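Local structure of RNA-dependent RNA Polymerase (Bombyx mori cytoplasmic polyhedrosis virus, 6TZ0) at residues K676-E684 / N718-L726; A523-L533 / P1145-D1153. The protein catalyses template-directed RNA synthesis, making plus strands in transcription and complementary minus strands in replication of the viral double-stranded RNA genome. One frame throughout, in Å; residues are numbered along the deposited sequence.

Interaction 1. Residues K676-E684 / N718-L726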
ATOM      1  N   LYS A 676     -11.016  13.106 -13.433  1.00 31.03           N
ATOM      2  CA  LYS A 676     -10.049  12.026 -13.276  1.00 31.03           C
ATOM      3  C   LYS A 676      -9.703  11.880 -11.802  1.00 31.03           C
ATOM      4  O   LYS A 676      -9.389  12.870 -11.138  1.00 31.03           O
ATOM      5  CB  LYS A 676      -8.785  12.272 -14.097  1.00 31.03           C
ATOM      6  CG  LYS A 676      -9.000  12.184 -15.585  1.00 31.03           C
ATOM      7  CD  LYS A 676      -9.339  10.763 -15.981  1.00 31.03           C
ATOM      8  CE  LYS A 676      -9.516  10.632 -17.477  1.00 31.03           C
ATOM      9  NZ  LYS A 676      -9.889   9.252 -17.871  1.00 31.03           N
ATOM     10  N   ILE A 677      -9.798  10.655 -11.286  1.00 30.94           N
ATOM     11  CA  ILE A 677      -9.639  10.372  -9.863  1.00 30.94           C
ATOM     12  C   ILE A 677      -8.707   9.176  -9.697  1.00 30.94           C
ATOM     13  O   ILE A 677      -8.821   8.190 -10.432  1.00 30.94           O
ATOM     14  CB  ILE A 677     -11.009  10.114  -9.186  1.00 30.94           C
ATOM     15  CG1 ILE A 677     -11.866  11.372  -9.213  1.00 30.94           C
ATOM     16  CG2 ILE A 677     -10.862   9.702  -7.739  1.00 30.94           C
ATOM     17  CD1 ILE A 677     -13.280  11.141  -8.847  1.00 30.94           C
ATOM     18  N   LEU A 678      -7.762   9.272  -8.750  1.00 34.20           N
ATOM     19  CA  LEU A 678      -6.947   8.119  -8.376  1.00 34.20           C
ATOM     20  C   LEU A 678      -6.882   7.958  -6.852  1.00 34.20           C
ATOM     21  O   LEU A 678      -5.940   7.366  -6.324  1.00 34.20           O
ATOM     22  CB  LEU A 678      -5.549   8.231  -9.001  1.00 34.20           C
ATOM     23  CG  LEU A 678      -4.751   6.938  -9.222  1.00 34.20           C
ATOM     24  CD1 LEU A 678      -5.532   6.072 -10.150  1.00 34.20           C
ATOM     25  CD2 LEU A 678      -3.381   7.182  -9.787  1.00 34.20           C
ATOM     26  N   GLY A 679      -7.866   8.472  -6.126  1.00 35.94           N
ATOM     27  CA  GLY A 679      -7.877   8.326  -4.686  1.00 35.94           C
ATOM     28  C   GLY A 679      -7.132   9.490  -4.084  1.00 35.94           C
ATOM     29  O   GLY A 679      -5.922   9.609  -4.293  1.00 35.94           O
ATOM     30  N   ASP A 680      -7.859  10.382  -3.406  1.00 38.61           N
ATOM     31  CA  ASP A 680      -7.433  11.634  -2.776  1.00 38.61           C
ATOM     32  C   ASP A 680      -7.006  12.695  -3.803  1.00 38.61           C
ATOM     33  O   ASP A 680      -6.764  13.845  -3.423  1.00 38.61           O
ATOM     34  CB  ASP A 680      -6.308  11.420  -1.744  1.00 38.61           C
ATOM     35  CG  ASP A 680      -6.274  12.494  -0.673  1.00 38.61           C
ATOM     36  OD1 ASP A 680      -7.191  13.334  -0.642  1.00 38.61           O
ATOM     37  OD2 ASP A 680      -5.320  12.504   0.129  1.00 38.61           O
ATOM     38  N   ASP A 681      -6.946  12.365  -5.094  1.00 36.90           N
ATOM     39  CA  ASP A 681      -6.648  13.311  -6.166  1.00 36.90           C
ATOM     40  C   ASP A 681      -7.845  13.391  -7.095  1.00 36.90           C
ATOM     41  O   ASP A 681      -8.114  12.447  -7.840  1.00 36.90           O
ATOM     42  CB  ASP A 681      -5.409  12.904  -6.957  1.00 36.90           C
ATOM     43  CG  ASP A 681      -4.128  13.296  -6.280  1.00 36.90           C
ATOM     44  OD1 ASP A 681      -4.115  14.329  -5.579  1.00 36.90           O
ATOM     45  OD2 ASP A 681      -3.124  12.576  -6.455  1.00 36.90           O
ATOM     46  N   ILE A 682      -8.542  14.518  -7.073  1.00 33.52           N
ATOM     47  CA  ILE A 682      -9.659  14.775  -7.969  1.00 33.52           C
ATOM     48  C   ILE A 682      -9.210  15.857  -8.939  1.00 33.52           C
ATOM     49  O   ILE A 682      -8.520  16.802  -8.545  1.00 33.52           O
ATOM     50  CB  ILE A 682     -10.930  15.213  -7.206  1.00 33.52           C
ATOM     51  CG1 ILE A 682     -11.265  14.262  -6.062  1.00 33.52           C
ATOM     52  CG2 ILE A 682     -12.136  15.287  -8.123  1.00 33.52           C
ATOM     53  CD1 ILE A 682     -10.830  14.764  -4.698  1.00 33.52           C
ATOM     54  N   MET A 683      -9.577  15.711 -10.209  1.00 32.07           N
ATOM     55  CA  MET A 683      -9.285  16.716 -11.228  1.00 32.07           C
ATOM     56  C   MET A 683     -10.559  17.003 -12.012  1.00 32.07           C
ATOM     57  O   MET A 683     -10.940  16.217 -12.876  1.00 32.07           O
ATOM     58  CB  MET A 683      -8.178  16.241 -12.152  1.00 32.07           C
ATOM     59  CG  MET A 683      -7.787  17.259 -13.178  1.00 32.07           C
ATOM     60  SD  MET A 683      -6.514  16.679 -14.292  1.00 32.07           S
ATOM     61  CE  MET A 683      -7.454  15.578 -15.329  1.00 32.07           C
ATOM     62  N   GLU A 684     -11.200  18.130 -11.738  1.00 32.70           N
ATOM     63  CA  GLU A 684     -12.453  18.498 -12.380  1.00 32.70           C
ATOM     64  C   GLU A 684     -12.216  19.550 -13.452  1.00 32.70           C
ATOM     65  O   GLU A 684     -11.479  20.514 -13.239  1.00 32.70           O
ATOM     66  CB  GLU A 684     -13.445  19.029 -11.350  1.00 32.70           C
ATOM     67  CG  GLU A 684     -13.886  17.992 -10.354  1.00 32.70           C
ATOM     68  CD  GLU A 684     -14.760  18.573  -9.276  1.00 32.70           C
ATOM     69  OE1 GLU A 684     -14.874  19.812  -9.208  1.00 32.70           O
ATOM     70  OE2 GLU A 684     -15.340  17.796  -8.494  1.00 32.70           O
ATOM     71  N   ASN A 718      -6.161  28.607 -15.977  1.00 34.02           N
ATOM     72  CA  ASN A 718      -5.113  28.178 -16.889  1.00 34.02           C
ATOM     73  C   ASN A 718      -4.050  27.290 -16.247  1.00 34.02           C
ATOM     74  O   ASN A 718      -2.922  27.241 -16.738  1.00 34.02           O
ATOM     75  CB  ASN A 718      -4.473  29.401 -17.545  1.00 34.02           C
ATOM     76  CG  ASN A 718      -4.061  30.454 -16.547  1.00 34.02           C
ATOM     77  OD1 ASN A 718      -4.101  30.237 -15.339  1.00 34.02           O
ATOM     78  ND2 ASN A 718      -3.700  31.625 -17.048  1.00 34.02           N
ATOM     79  N   SER A 719      -4.386  26.544 -15.198  1.00 31.98           N
ATOM     80  CA  SER A 719      -3.417  25.637 -14.593  1.00 31.98           C
ATOM     81  C   SER A 719      -4.144  24.481 -13.925  1.00 31.98           C
ATOM     82  O   SER A 719      -5.183  24.677 -13.294  1.00 31.98           O
ATOM     83  CB  SER A 719      -2.530  26.358 -13.575  1.00 31.98           C
ATOM     84  OG  SER A 719      -3.278  26.804 -12.461  1.00 31.98           O
ATOM     85  N   ILE A 720      -3.584  23.283 -14.052  1.00 29.99           N
ATOM     86  CA  ILE A 720      -4.227  22.067 -13.571  1.00 29.99           C
ATOM     87  C   ILE A 720      -3.153  21.128 -13.027  1.00 29.99           C
ATOM     88  O   ILE A 720      -2.025  21.099 -13.528  1.00 29.99           O
ATOM     89  CB  ILE A 720      -5.084  21.428 -14.695  1.00 29.99           C
ATOM     90  CG1 ILE A 720      -6.040  20.374 -14.147  1.00 29.99           C
ATOM     91  CG2 ILE A 720      -4.239  20.896 -15.854  1.00 29.99           C
ATOM     92  CD1 ILE A 720      -7.151  20.946 -13.337  1.00 29.99           C
ATOM     93  N   VAL A 721      -3.482  20.406 -11.956  1.00 31.52           N
ATOM     94  CA  VAL A 721      -2.548  19.515 -11.272  1.00 31.52           C
ATOM     95  C   VAL A 721      -3.189  18.139 -11.167  1.00 31.52           C
ATOM     96  O   VAL A 721      -4.323  18.017 -10.698  1.00 31.52           O
ATOM     97  CB  VAL A 721      -2.187  20.011  -9.856  1.00 31.52           C
ATOM     98  CG1 VAL A 721      -1.101  19.145  -9.257  1.00 31.52           C
ATOM     99  CG2 VAL A 721      -1.784  21.465  -9.836  1.00 31.52           C
ATOM    100  N   LEU A 722      -2.458  17.105 -11.572  1.00 31.83           N
ATOM    101  CA  LEU A 722      -2.875  15.746 -11.265  1.00 31.83           C
ATOM    102  C   LEU A 722      -1.641  14.870 -11.151  1.00 31.83           C
ATOM    103  O   LEU A 722      -0.800  14.876 -12.055  1.00 31.83           O
ATOM    104  CB  LEU A 722      -3.822  15.185 -12.328  1.00 31.83           C
ATOM    105  CG  LEU A 722      -4.428  13.824 -11.991  1.00 31.83           C
ATOM    106  CD1 LEU A 722      -5.282  13.946 -10.749  1.00 31.83           C
ATOM    107  CD2 LEU A 722      -5.237  13.295 -13.147  1.00 31.83           C
ATOM    108  N   LEU A 723      -1.555  14.131 -10.037  1.00 32.85           N
ATOM    109  CA  LEU A 723      -0.501  13.147  -9.758  1.00 32.85           C
ATOM    110  C   LEU A 723       0.888  13.779  -9.769  1.00 32.85           C
ATOM    111  O   LEU A 723       1.837  13.207 -10.308  1.00 32.85           O
ATOM    112  CB  LEU A 723      -0.571  11.965 -10.723  1.00 32.85           C
ATOM    113  CG  LEU A 723      -1.848  11.138 -10.615  1.00 32.85           C
ATOM    114  CD1 LEU A 723      -1.876  10.054 -11.675  1.00 32.85           C
ATOM    115  CD2 LEU A 723      -1.959  10.555  -9.230  1.00 32.85           C
ATOM    116  N   GLN A 724       0.987  14.967  -9.158  1.00 34.89           N
ATOM    117  CA  GLN A 724       2.210  15.776  -9.071  1.00 34.89           C
ATOM    118  C   GLN A 724       2.799  16.091 -10.445  1.00 34.89           C
ATOM    119  O   GLN A 724       4.015  16.125 -10.625  1.00 34.89           O
ATOM    120  CB  GLN A 724       3.259  15.124  -8.165  1.00 34.89           C
ATOM    121  CG  GLN A 724       2.819  14.982  -6.722  1.00 34.89           C
ATOM    122  CD  GLN A 724       2.526  16.313  -6.062  1.00 34.89           C
ATOM    123  OE1 GLN A 724       3.205  17.308  -6.303  1.00 34.89           O
ATOM    124  NE2 GLN A 724       1.506  16.334  -5.214  1.00 34.89           N
ATOM    125  N   GLN A 725       1.928  16.321 -11.421  1.00 31.46           N
ATOM    126  CA  GLN A 725       2.316  16.788 -12.747  1.00 31.46           C
ATOM    127  C   GLN A 725       1.486  18.020 -13.059  1.00 31.46           C
ATOM    128  O   GLN A 725       0.264  17.930 -13.192  1.00 31.46           O
ATOM    129  CB  GLN A 725       2.127  15.696 -13.796  1.00 31.46           C
ATOM    130  CG  GLN A 725       3.226  14.660 -13.759  1.00 31.46           C
ATOM    131  CD  GLN A 725       2.950  13.470 -14.641  1.00 31.46           C
ATOM    132  OE1 GLN A 725       1.829  13.260 -15.088  1.00 31.46           O
ATOM    133  NE2 GLN A 725       3.988  12.704 -14.932  1.00 31.46           N
ATOM    134  N   LEU A 726       2.147  19.164 -13.155  1.00 28.44           N
ATOM    135  CA  LEU A 726       1.493  20.446 -13.366  1.00 28.44           C
ATOM    136  C   LEU A 726       1.483  20.785 -14.848  1.00 28.44           C
ATOM    137  O   LEU A 726       2.524  20.736 -15.506  1.00 28.44           O
ATOM    138  CB  LEU A 726       2.199  21.546 -12.576  1.00 28.44           C
ATOM    139  CG  LEU A 726       1.739  22.987 -12.757  1.00 28.44           C
ATOM    140  CD1 LEU A 726       0.301  23.148 -12.392  1.00 28.44           C
ATOM    141  CD2 LEU A 726       2.584  23.910 -11.915  1.00 28.44           C
TER

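Interaction 2. Residues A523-L533 / P1145-D1153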
ATOM      1  N   ALA A 523       2.526   5.613 -18.059  1.00 46.01           N
ATOM      2  CA  ALA A 523       3.474   5.061 -19.012  1.00 46.01           C
ATOM      3  C   ALA A 523       4.833   5.732 -18.956  1.00 46.01           C
ATOM      4  O   ALA A 523       5.752   5.281 -19.645  1.00 46.01           O
ATOM      5  CB  ALA A 523       2.924   5.165 -20.440  1.00 46.01           C
ATOM      6  N   GLY A 524       4.983   6.794 -18.169  1.00 42.38           N
ATOM      7  CA  GLY A 524       6.258   7.459 -18.027  1.00 42.38           C
ATOM      8  C   GLY A 524       6.602   8.438 -19.121  1.00 42.38           C
ATOM      9  O   GLY A 524       7.698   9.004 -19.098  1.00 42.38           O
ATOM     10  N   ASN A 525       5.705   8.663 -20.076  1.00 41.75           N
ATOM     11  CA  ASN A 525       5.949   9.615 -21.149  1.00 41.75           C
ATOM     12  C   ASN A 525       4.818  10.630 -21.218  1.00 41.75           C
ATOM     13  O   ASN A 525       4.024  10.744 -20.281  1.00 41.75           O
ATOM     14  CB  ASN A 525       6.159   8.899 -22.486  1.00 41.75           C
ATOM     15  CG  ASN A 525       5.043   7.935 -22.832  1.00 41.75           C
ATOM     16  OD1 ASN A 525       4.037   7.840 -22.134  1.00 41.75           O
ATOM     17  ND2 ASN A 525       5.232   7.190 -23.909  1.00 41.75           N
ATOM     18  N   ALA A 526       4.746  11.390 -22.304  1.00 40.09           N
ATOM     19  CA  ALA A 526       3.759  12.454 -22.425  1.00 40.09           C
ATOM     20  C   ALA A 526       2.339  11.965 -22.707  1.00 40.09           C
ATOM     21  O   ALA A 526       1.451  12.806 -22.866  1.00 40.09           O
ATOM     22  CB  ALA A 526       4.182  13.438 -23.514  1.00 40.09           C
ATOM     23  N   PHE A 527       2.083  10.655 -22.771  1.00 44.93           N
ATOM     24  CA  PHE A 527       0.701  10.204 -22.886  1.00 44.93           C
ATOM     25  C   PHE A 527      -0.075  10.377 -21.592  1.00 44.93           C
ATOM     26  O   PHE A 527      -1.308  10.359 -21.620  1.00 44.93           O
ATOM     27  CB  PHE A 527       0.600   8.732 -23.289  1.00 44.93           C
ATOM     28  CG  PHE A 527       1.004   8.443 -24.703  1.00 44.93           C
ATOM     29  CD1 PHE A 527       0.255   8.925 -25.758  1.00 44.93           C
ATOM     30  CD2 PHE A 527       2.067   7.593 -24.971  1.00 44.93           C
ATOM     31  CE1 PHE A 527       0.606   8.638 -27.060  1.00 44.93           C
ATOM     32  CE2 PHE A 527       2.417   7.285 -26.272  1.00 44.93           C
ATOM     33  CZ  PHE A 527       1.690   7.813 -27.317  1.00 44.93           C
ATOM     34  N   ASP A 528       0.619  10.521 -20.463  1.00 42.69           N
ATOM     35  CA  ASP A 528      -0.052  10.620 -19.174  1.00 42.69           C
ATOM     36  C   ASP A 528      -0.740  11.962 -19.004  1.00 42.69           C
ATOM     37  O   ASP A 528      -1.744  12.058 -18.292  1.00 42.69           O
ATOM     38  CB  ASP A 528       0.960  10.421 -18.055  1.00 42.69           C
ATOM     39  CG  ASP A 528       1.589   9.052 -18.076  1.00 42.69           C
ATOM     40  OD1 ASP A 528       0.926   8.095 -18.522  1.00 42.69           O
ATOM     41  OD2 ASP A 528       2.758   8.933 -17.655  1.00 42.69           O
ATOM     42  N   ILE A 529      -0.218  13.000 -19.645  1.00 35.36           N
ATOM     43  CA  ILE A 529      -0.695  14.362 -19.476  1.00 35.36           C
ATOM     44  C   ILE A 529      -1.454  14.845 -20.707  1.00 35.36           C
ATOM     45  O   ILE A 529      -1.661  16.042 -20.868  1.00 35.36           O
ATOM     46  CB  ILE A 529       0.464  15.308 -19.134  1.00 35.36           C
ATOM     47  CG1 ILE A 529       1.529  15.255 -20.226  1.00 35.36           C
ATOM     48  CG2 ILE A 529       1.076  14.930 -17.822  1.00 35.36           C
ATOM     49  CD1 ILE A 529       2.647  16.237 -20.037  1.00 35.36           C
ATOM     50  N   GLY A 530      -1.875  13.925 -21.576  1.00 35.46           N
ATOM     51  CA  GLY A 530      -2.469  14.319 -22.842  1.00 35.46           C
ATOM     52  C   GLY A 530      -3.840  14.945 -22.715  1.00 35.46           C
ATOM     53  O   GLY A 530      -4.182  15.854 -23.475  1.00 35.46           O
ATOM     54  N   GLU A 531      -4.637  14.486 -21.751  1.00 36.79           N
ATOM     55  CA  GLU A 531      -5.956  15.076 -21.560  1.00 36.79           C
ATOM     56  C   GLU A 531      -5.856  16.464 -20.950  1.00 36.79           C
ATOM     57  O   GLU A 531      -6.652  17.346 -21.282  1.00 36.79           O
ATOM     58  CB  GLU A 531      -6.830  14.170 -20.696  1.00 36.79           C
ATOM     59  CG  GLU A 531      -7.098  12.812 -21.322  1.00 36.79           C
ATOM     60  CD  GLU A 531      -7.863  12.887 -22.638  1.00 36.79           C
ATOM     61  OE1 GLU A 531      -8.702  13.798 -22.810  1.00 36.79           O
ATOM     62  OE2 GLU A 531      -7.620  12.023 -23.508  1.00 36.79           O
ATOM     63  N   MET A 532      -4.880  16.687 -20.071  1.00 33.11           N
ATOM     64  CA  MET A 532      -4.676  18.026 -19.530  1.00 33.11           C
ATOM     65  C   MET A 532      -4.121  18.967 -20.588  1.00 33.11           C
ATOM     66  O   MET A 532      -4.506  20.140 -20.652  1.00 33.11           O
ATOM     67  CB  MET A 532      -3.740  17.973 -18.330  1.00 33.11           C
ATOM     68  CG  MET A 532      -4.322  17.280 -17.137  1.00 33.11           C
ATOM     69  SD  MET A 532      -3.236  17.312 -15.700  1.00 33.11           S
ATOM     70  CE  MET A 532      -2.051  16.068 -16.162  1.00 33.11           C
ATOM     71  N   LEU A 533      -3.209  18.464 -21.418  1.00 31.32           N
ATOM     72  CA  LEU A 533      -2.696  19.223 -22.552  1.00 31.32           C
ATOM     73  C   LEU A 533      -3.791  19.577 -23.549  1.00 31.32           C
ATOM     74  O   LEU A 533      -3.759  20.660 -24.137  1.00 31.32           O
ATOM     75  CB  LEU A 533      -1.581  18.419 -23.216  1.00 31.32           C
ATOM     76  CG  LEU A 533      -0.112  18.681 -22.880  1.00 31.32           C
ATOM     77  CD1 LEU A 533       0.183  18.730 -21.420  1.00 31.32           C
ATOM     78  CD2 LEU A 533       0.634  17.504 -23.453  1.00 31.32           C
ATOM     79  N   PRO A1145      11.080   5.679 -21.257  1.00 42.71           N
ATOM     80  CA  PRO A1145      10.000   6.647 -21.500  1.00 42.71           C
ATOM     81  C   PRO A1145      10.190   7.983 -20.801  1.00 42.71           C
ATOM     82  O   PRO A1145       9.733   9.001 -21.330  1.00 42.71           O
ATOM     83  CB  PRO A1145       8.756   5.915 -20.984  1.00 42.71           C
ATOM     84  CG  PRO A1145       9.106   4.483 -21.070  1.00 42.71           C
ATOM     85  CD  PRO A1145      10.558   4.402 -20.744  1.00 42.71           C
ATOM     86  N   ARG A1146      10.829   8.021 -19.629  1.00 41.41           N
ATOM     87  CA  ARG A1146      11.160   9.302 -19.014  1.00 41.41           C
ATOM     88  C   ARG A1146      12.252  10.029 -19.777  1.00 41.41           C
ATOM     89  O   ARG A1146      12.356  11.255 -19.682  1.00 41.41           O
ATOM     90  CB  ARG A1146      11.601   9.103 -17.565  1.00 41.41           C
ATOM     91  CG  ARG A1146      10.512   8.613 -16.652  1.00 41.41           C
ATOM     92  CD  ARG A1146       9.518   9.720 -16.401  1.00 41.41           C
ATOM     93  NE  ARG A1146       8.436   9.303 -15.520  1.00 41.41           N
ATOM     94  CZ  ARG A1146       7.391  10.065 -15.226  1.00 41.41           C
ATOM     95  NH1 ARG A1146       6.447   9.610 -14.418  1.00 41.41           N
ATOM     96  NH2 ARG A1146       7.293  11.281 -15.741  1.00 41.41           N
ATOM     97  N   GLN A1147      13.065   9.294 -20.527  1.00 41.94           N
ATOM     98  CA  GLN A1147      14.137   9.887 -21.311  1.00 41.94           C
ATOM     99  C   GLN A1147      13.591  10.487 -22.603  1.00 41.94           C
ATOM    100  O   GLN A1147      13.938  11.612 -22.972  1.00 41.94           O
ATOM    101  CB  GLN A1147      15.193   8.815 -21.591  1.00 41.94           C
ATOM    102  CG  GLN A1147      16.477   9.313 -22.200  1.00 41.94           C
ATOM    103  CD  GLN A1147      17.479   8.202 -22.409  1.00 41.94           C
ATOM    104  OE1 GLN A1147      17.169   7.029 -22.212  1.00 41.94           O
ATOM    105  NE2 GLN A1147      18.693   8.565 -22.787  1.00 41.94           N
ATOM    106  N   LEU A1148      12.751   9.733 -23.307  1.00 41.10           N
ATOM    107  CA  LEU A1148      12.093  10.184 -24.536  1.00 41.10           C
ATOM    108  C   LEU A1148      10.650  10.570 -24.215  1.00 41.10           C
ATOM    109  O   LEU A1148       9.694   9.914 -24.623  1.00 41.10           O
ATOM    110  CB  LEU A1148      12.152   9.084 -25.600  1.00 41.10           C
ATOM    111  CG  LEU A1148      13.340   8.796 -26.533  1.00 41.10           C
ATOM    112  CD1 LEU A1148      13.532   9.827 -27.586  1.00 41.10           C
ATOM    113  CD2 LEU A1148      14.631   8.689 -25.780  1.00 41.10           C
ATOM    114  N   PHE A1149      10.504  11.663 -23.468  1.00 36.75           N
ATOM    115  CA  PHE A1149       9.218  11.998 -22.857  1.00 36.75           C
ATOM    116  C   PHE A1149       8.243  12.589 -23.875  1.00 36.75           C
ATOM    117  O   PHE A1149       7.167  12.034 -24.105  1.00 36.75           O
ATOM    118  CB  PHE A1149       9.465  12.953 -21.688  1.00 36.75           C
ATOM    119  CG  PHE A1149       8.244  13.317 -20.895  1.00 36.75           C
ATOM    120  CD1 PHE A1149       7.741  12.456 -19.937  1.00 36.75           C
ATOM    121  CD2 PHE A1149       7.640  14.546 -21.064  1.00 36.75           C
ATOM    122  CE1 PHE A1149       6.628  12.800 -19.194  1.00 36.75           C
ATOM    123  CE2 PHE A1149       6.534  14.894 -20.324  1.00 36.75           C
ATOM    124  CZ  PHE A1149       6.025  14.020 -19.388  1.00 36.75           C
ATOM    125  N   PHE A1150       8.601  13.713 -24.496  1.00 35.48           N
ATOM    126  CA  PHE A1150       7.826  14.263 -25.605  1.00 35.48           C
ATOM    127  C   PHE A1150       8.247  13.732 -26.966  1.00 35.48           C
ATOM    128  O   PHE A1150       7.540  13.974 -27.947  1.00 35.48           O
ATOM    129  CB  PHE A1150       7.918  15.792 -25.658  1.00 35.48           C
ATOM    130  CG  PHE A1150       7.024  16.495 -24.689  1.00 35.48           C
ATOM    131  CD1 PHE A1150       5.661  16.549 -24.908  1.00 35.48           C
ATOM    132  CD2 PHE A1150       7.550  17.155 -23.598  1.00 35.48           C
ATOM    133  CE1 PHE A1150       4.835  17.212 -24.028  1.00 35.48           C
ATOM    134  CE2 PHE A1150       6.731  17.822 -22.718  1.00 35.48           C
ATOM    135  CZ  PHE A1150       5.370  17.853 -22.935  1.00 35.48           C
ATOM    136  N   LEU A1151       9.362  13.027 -27.055  1.00 37.59           N
ATOM    137  CA  LEU A1151       9.920  12.630 -28.335  1.00 37.59           C
ATOM    138  C   LEU A1151       9.429  11.242 -28.734  1.00 37.59           C
ATOM    139  O   LEU A1151       8.910  10.478 -27.920  1.00 37.59           O
ATOM    140  CB  LEU A1151      11.441  12.671 -28.276  1.00 37.59           C
ATOM    141  CG  LEU A1151      12.233  13.929 -28.614  1.00 37.59           C
ATOM    142  CD1 LEU A1151      12.009  14.227 -30.064  1.00 37.59           C
ATOM    143  CD2 LEU A1151      11.863  15.127 -27.759  1.00 37.59           C
ATOM    144  N   SER A1152       9.611  10.916 -30.010  1.00 41.94           N
ATOM    145  CA  SER A1152       8.993   9.729 -30.584  1.00 41.94           C
ATOM    146  C   SER A1152       9.782   8.468 -30.268  1.00 41.94           C
ATOM    147  O   SER A1152      11.015   8.468 -30.264  1.00 41.94           O
ATOM    148  CB  SER A1152       8.862   9.874 -32.098  1.00 41.94           C
ATOM    149  OG  SER A1152      10.127   9.841 -32.721  1.00 41.94           O
ATOM    150  N   ASP A1153       9.054   7.383 -30.026  1.00 46.50           N
ATOM    151  CA  ASP A1153       9.625   6.070 -29.777  1.00 46.50           C
ATOM    152  C   ASP A1153       9.931   5.303 -31.052  1.00 46.50           C
ATOM    153  O   ASP A1153      10.397   4.163 -30.972  1.00 46.50           O
ATOM    154  CB  ASP A1153       8.667   5.234 -28.924  1.00 46.50           C
ATOM    155  CG  ASP A1153       8.540   5.749 -27.513  1.00 46.50           C
ATOM    156  OD1 ASP A1153       9.510   6.348 -27.005  1.00 46.50           O
ATOM    157  OD2 ASP A1153       7.470   5.544 -26.904  1.00 46.50           O
TER

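Interaction 1. Residues K676-E684 / N718-L726
M683 reaches out of strand 682-687 and lays its side chain across I720 and L722 of the strand facing it, meeting both at about a right angle. From the root outward, M683 CB lies 4.0 Å from L722 CD1. CG stands anti to the backbone N (chi1 -177°), which carries the chain straight out to I720, where CG and I720 CG1 are 3.7 Å apart. The sulfur comes next, with M683 SD 3.7 Å from L722 CB and similarly close to I720 CG1. The chain bends only at its last torsion (chi3 75°), turning CE back to within 3.9 Å of L722 CD2. That same methyl of L722 has K676 CB on it at 3.8 Å, while the NZ of K676 leads away to the backbone oxygen of D515.

Strands 672-677 and 682-687 form the hairpin of polymerase motif C in the palm, with the Gly-Asp-Asp signature G679-D680-D681 at its turn. D680 and D681 bind magnesium, although none is bound to this chain here, and the side chain of D681 lies about 5 Å from that of D547, another ligand. The hairpin 720-727 is consistent with motif E. No hydrogen bond joins the two segments; they pack through side chains.

At the turn, L678 and L723 cross nearly perpendicularly, their CD2 methyls 3.7 Å apart. D681 is touched at two points: its CB rests against L722 CD1, and its OD2 is 3.6 Å from L723 CD2. M532 of helix 530-535 packs on I720 and L722.

Interaction 2. Residues A523-L533 / P1145-D1153
F1149 sets its ring under the backbone of A526, in a type I beta turn (N525 to D528) that runs into helix 530-535 of the polymerase domain. The partner loop belongs to the C-terminal region, which in reovirus polymerases forms the bracelet. A526 N sits over the centre of the F1149 ring and donates a hydrogen bond to F1149 O at 3.1 Å, approaching from above the carbonyl plane, 41° out of it. One residue thus supplies both the acceptor and the flat surface beneath the donor. With CG anti to the backbone N (chi1 -176°), the ring swings back alongside the turn, and its edge at CD1 comes 3.6 Å from G524 O. F1150 CE2 lies at the rim of the F1149 ring, in its plane. The F1150 ring in turn takes A526 CB at CD1, 3.7 Å away, and has L533 CD2 at its edge. I529 crosses F1149 at about a right angle, its CD1 4.1 Å from F1149 CZ.

At the other end, G524 CA lies 3.7 Å above one face of the R1146 guanidinium, nearer border than middle. N525 and D1153 hold their amide and carboxylate planes only 16° apart but form no hydrogen bond. D528, ending the turn, holds the two residues before N525: OD1 accepts A523 N at 3.0 Å on its syn lone pair, and OD2 accepts G524 N at 3.1 Å.

In the fold
The two interactions have centres 16 Å apart, and they meet at the start of helix 530-535. Along the chain, 523-533 comes first, then 676-684 and 718-726, and finally 1145-1153, so interaction 1 is nested within the long loop that interaction 2 closes. M532 ties them together, its SD 3.6 Å from M683 SD. Q725 also bridges them: its OE1 packs on I529 CG2 and its NE2 lies 3.7 Å from R1146 NH2. The outcome is a continuous path of packing from the magnesium-binding turn of the palm, through the 720-727 hairpin and helix 530-535, to the C-terminal region.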